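Local coordinates for protein caspase-1 subunit p19/18 (Spodoptera frugiperda, PDB 1M72) that cleaves proteins as a cysteine protease, probably acting in the caspase cascade that carries out apoptosis, at residues 144-149 / 183-188. Numbering follows the deposited sequence.
Sequences LFFIQA and LIAFST. With EDO (1,2-ethanediol), chain J.
Phe-145 and Ile-147 of one strand bond through their backbones to Leu-183, Ala-185 and Ser-187 on a parallel neighbour. Phe-145 N donates to Leu-183 O (2.9 Å) and Phe-145 O accepts Ala-185 N; two residues on, Ile-147 N reaches Ala-185 O (2.8 Å) and Ile-147 O takes Ser-187 N, the staggered pattern of parallel strands.

Apolar side chains fill both faces. With Ile-147 CG1 anti to the carbonyl carbon (chi1 -59°), CD1 lies over one face of the Phe-186 ring, 3.6 Å from its centroid, a CH-pi contact that a slim branched chain beside a flat ring readily makes; CG2 packs at Phe-186 CE2. Leu-144 CD2 meets Leu-183 CB on the other face (3.8 Å), where the small methyl of Ala-185 fits against CD2 of the Phe-146 ring.

Where the strands end, water takes over from direct pairing. One molecule donates to Ala-149 O (2.8 Å), accepts from Thr-188 N and bonds Ser-187 OG, bridging the diverging chains just before the probable catalytic Cys-150. Gln-148, a flexible chain bent at chi2 (50°), brings OE1 to 3.0 Å from Ser-187 CB, while NE2 bonds an acidic side chain of the bound peptide, consistent with a caspase's preference for aspartate; Ser-194 bonds both this amide and Ser-187 OG.

The pair lies centrally in the six-stranded caspase sheet, between strands 98-106 and 254-257. Helices 203-215 and 221-235 pack on the face bearing Phe-146 and Leu-183, while Trp-127 of helix 125-128 touches Ile-147, Ile-184 and Phe-186 on the other.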
loop_
_atom_site.group_PDB
_atom_site.type_symbol
_atom_site.label_atom_id
_atom_site.label_comp_id
_atom_site.label_asym_id
_atom_site.label_seq_id
_atom_site.Cartn_x
_atom_site.Cartn_y
_atom_site.Cartn_z
ATOM N N LEU C 144 -9.121 0.667 -9.385
ATOM C CA LEU C 144 -9.374 0.430 -7.965
ATOM C C LEU C 144 -9.891 -0.960 -7.558
ATOM O O LEU C 144 -10.815 -1.526 -8.162
ATOM C CB LEU C 144 -10.336 1.514 -7.447
ATOM C CG LEU C 144 -10.139 2.900 -8.094
ATOM C CD1 LEU C 144 -11.229 3.867 -7.648
ATOM C CD2 LEU C 144 -8.777 3.472 -7.727
ATOM N N PHE C 145 -9.304 -1.482 -6.485
ATOM C CA PHE C 145 -9.685 -2.792 -6.001
ATOM C C PHE C 145 -9.932 -2.768 -4.507
ATOM O O PHE C 145 -9.076 -2.331 -3.740
ATOM C CB PHE C 145 -8.601 -3.819 -6.361
ATOM C CG PHE C 145 -8.415 -3.967 -7.843
ATOM C CD1 PHE C 145 -7.662 -3.031 -8.560
ATOM C CD2 PHE C 145 -9.101 -4.956 -8.549
ATOM C CE1 PHE C 145 -7.599 -3.052 -9.950
ATOM C CE2 PHE C 145 -9.052 -4.998 -9.940
ATOM C CZ PHE C 145 -8.306 -4.045 -10.649
ATOM N N PHE C 146 -11.111 -3.239 -4.096
ATOM C CA PHE C 146 -11.432 -3.276 -2.689
ATOM C C PHE C 146 -11.739 -4.691 -2.280
ATOM O O PHE C 146 -12.593 -5.354 -2.875
ATOM C CB PHE C 146 -12.602 -2.354 -2.386
ATOM C CG PHE C 146 -12.282 -0.927 -2.611
ATOM C CD1 PHE C 146 -12.420 -0.361 -3.890
ATOM C CD2 PHE C 146 -11.803 -0.148 -1.571
ATOM C CE1 PHE C 146 -12.082 0.971 -4.116
ATOM C CE2 PHE C 146 -11.453 1.203 -1.777
ATOM C CZ PHE C 146 -11.595 1.766 -3.065
ATOM N N ILE C 147 -11.040 -5.155 -1.253
ATOM C CA ILE C 147 -11.237 -6.521 -0.828
ATOM C C ILE C 147 -11.617 -6.699 0.616
ATOM O O ILE C 147 -10.846 -6.353 1.538
ATOM C CB ILE C 147 -9.965 -7.346 -1.119
ATOM C CG1 ILE C 147 -9.667 -7.288 -2.623
ATOM C CG2 ILE C 147 -10.149 -8.802 -0.658
ATOM C CD1 ILE C 147 -8.295 -7.533 -2.903
ATOM N N GLN C 148 -12.829 -7.202 0.829
ATOM C CA GLN C 148 -13.279 -7.509 2.199
ATOM C C GLN C 148 -13.174 -9.042 2.293
ATOM O O GLN C 148 -13.949 -9.747 1.673
ATOM C CB GLN C 148 -14.711 -7.058 2.425
ATOM C CG GLN C 148 -15.362 -7.549 3.764
ATOM C CD GLN C 148 -14.488 -7.293 4.972
ATOM O OE1 GLN C 148 -13.962 -6.188 5.177
ATOM N NE2 GLN C 148 -14.326 -8.312 5.788
ATOM N N ALA C 149 -12.181 -9.519 3.039
ATOM C CA ALA C 149 -11.905 -10.950 3.235
ATOM C C ALA C 149 -10.716 -11.083 4.190
ATOM O O ALA C 149 -9.913 -10.139 4.321
ATOM C CB ALA C 149 -11.579 -11.638 1.896
ATOM N N LEU C 183 -4.703 0.832 -7.262
ATOM C CA LEU C 183 -4.925 1.091 -5.868
ATOM C C LEU C 183 -5.587 -0.195 -5.389
ATOM O O LEU C 183 -6.644 -0.588 -5.895
ATOM C CB LEU C 183 -5.873 2.247 -5.654
ATOM C CG LEU C 183 -6.231 2.506 -4.174
ATOM C CD1 LEU C 183 -4.982 2.809 -3.416
ATOM C CD2 LEU C 183 -7.230 3.667 -4.089
ATOM N N ILE C 184 -4.974 -0.842 -4.409
ATOM C CA ILE C 184 -5.508 -2.092 -3.923
ATOM C C ILE C 184 -5.656 -2.013 -2.425
ATOM O O ILE C 184 -4.650 -2.047 -1.651
ATOM C CB ILE C 184 -4.574 -3.313 -4.311
ATOM C CG1 ILE C 184 -4.442 -3.411 -5.831
ATOM C CG2 ILE C 184 -5.170 -4.641 -3.742
ATOM C CD1 ILE C 184 -3.426 -4.478 -6.317
ATOM N N ALA C 185 -6.929 -1.934 -2.034
ATOM C CA ALA C 185 -7.311 -1.826 -0.641
ATOM C C ALA C 185 -7.891 -3.092 -0.007
ATOM O O ALA C 185 -8.988 -3.545 -0.361
ATOM C CB ALA C 185 -8.274 -0.705 -0.460
ATOM N N PHE C 186 -7.131 -3.634 0.943
ATOM C CA PHE C 186 -7.557 -4.805 1.708
ATOM C C PHE C 186 -8.084 -4.327 3.071
ATOM O O PHE C 186 -7.532 -3.407 3.697
ATOM C CB PHE C 186 -6.395 -5.799 1.920
ATOM C CG PHE C 186 -6.293 -6.888 0.843
ATOM C CD1 PHE C 186 -5.537 -6.686 -0.316
ATOM C CD2 PHE C 186 -6.894 -8.140 1.036
ATOM C CE1 PHE C 186 -5.364 -7.716 -1.263
ATOM C CE2 PHE C 186 -6.732 -9.183 0.094
ATOM C CZ PHE C 186 -5.970 -8.974 -1.046
ATOM N N SER C 187 -9.177 -4.939 3.489
ATOM C CA SER C 187 -9.825 -4.664 4.765
ATOM C C SER C 187 -8.878 -4.892 5.926
ATOM O O SER C 187 -9.053 -4.343 7.001
ATOM C CB SER C 187 -11.026 -5.606 4.954
ATOM O OG SER C 187 -10.636 -6.989 4.937
ATOM N N THR C 188 -7.866 -5.715 5.701
ATOM C CA THR C 188 -6.949 -6.058 6.773
ATOM C C THR C 188 -5.526 -6.296 6.265
ATOM O O THR C 188 -5.256 -6.400 5.044
ATOM C CB THR C 188 -7.485 -7.334 7.532
ATOM O OG1 THR C 188 -6.831 -7.456 8.786
ATOM C CG2 THR C 188 -7.197 -8.628 6.706
HETATM C C1 EDO J . -5.836 -6.259 11.592
HETATM O O1 EDO J . -5.538 -5.812 10.252
HETATM C C2 EDO J . -4.966 -5.501 12.541
HETATM O O2 EDO J . -3.653 -5.969 12.377
HETATM O O HOH W 1 -8.518 -7.835 3.583
#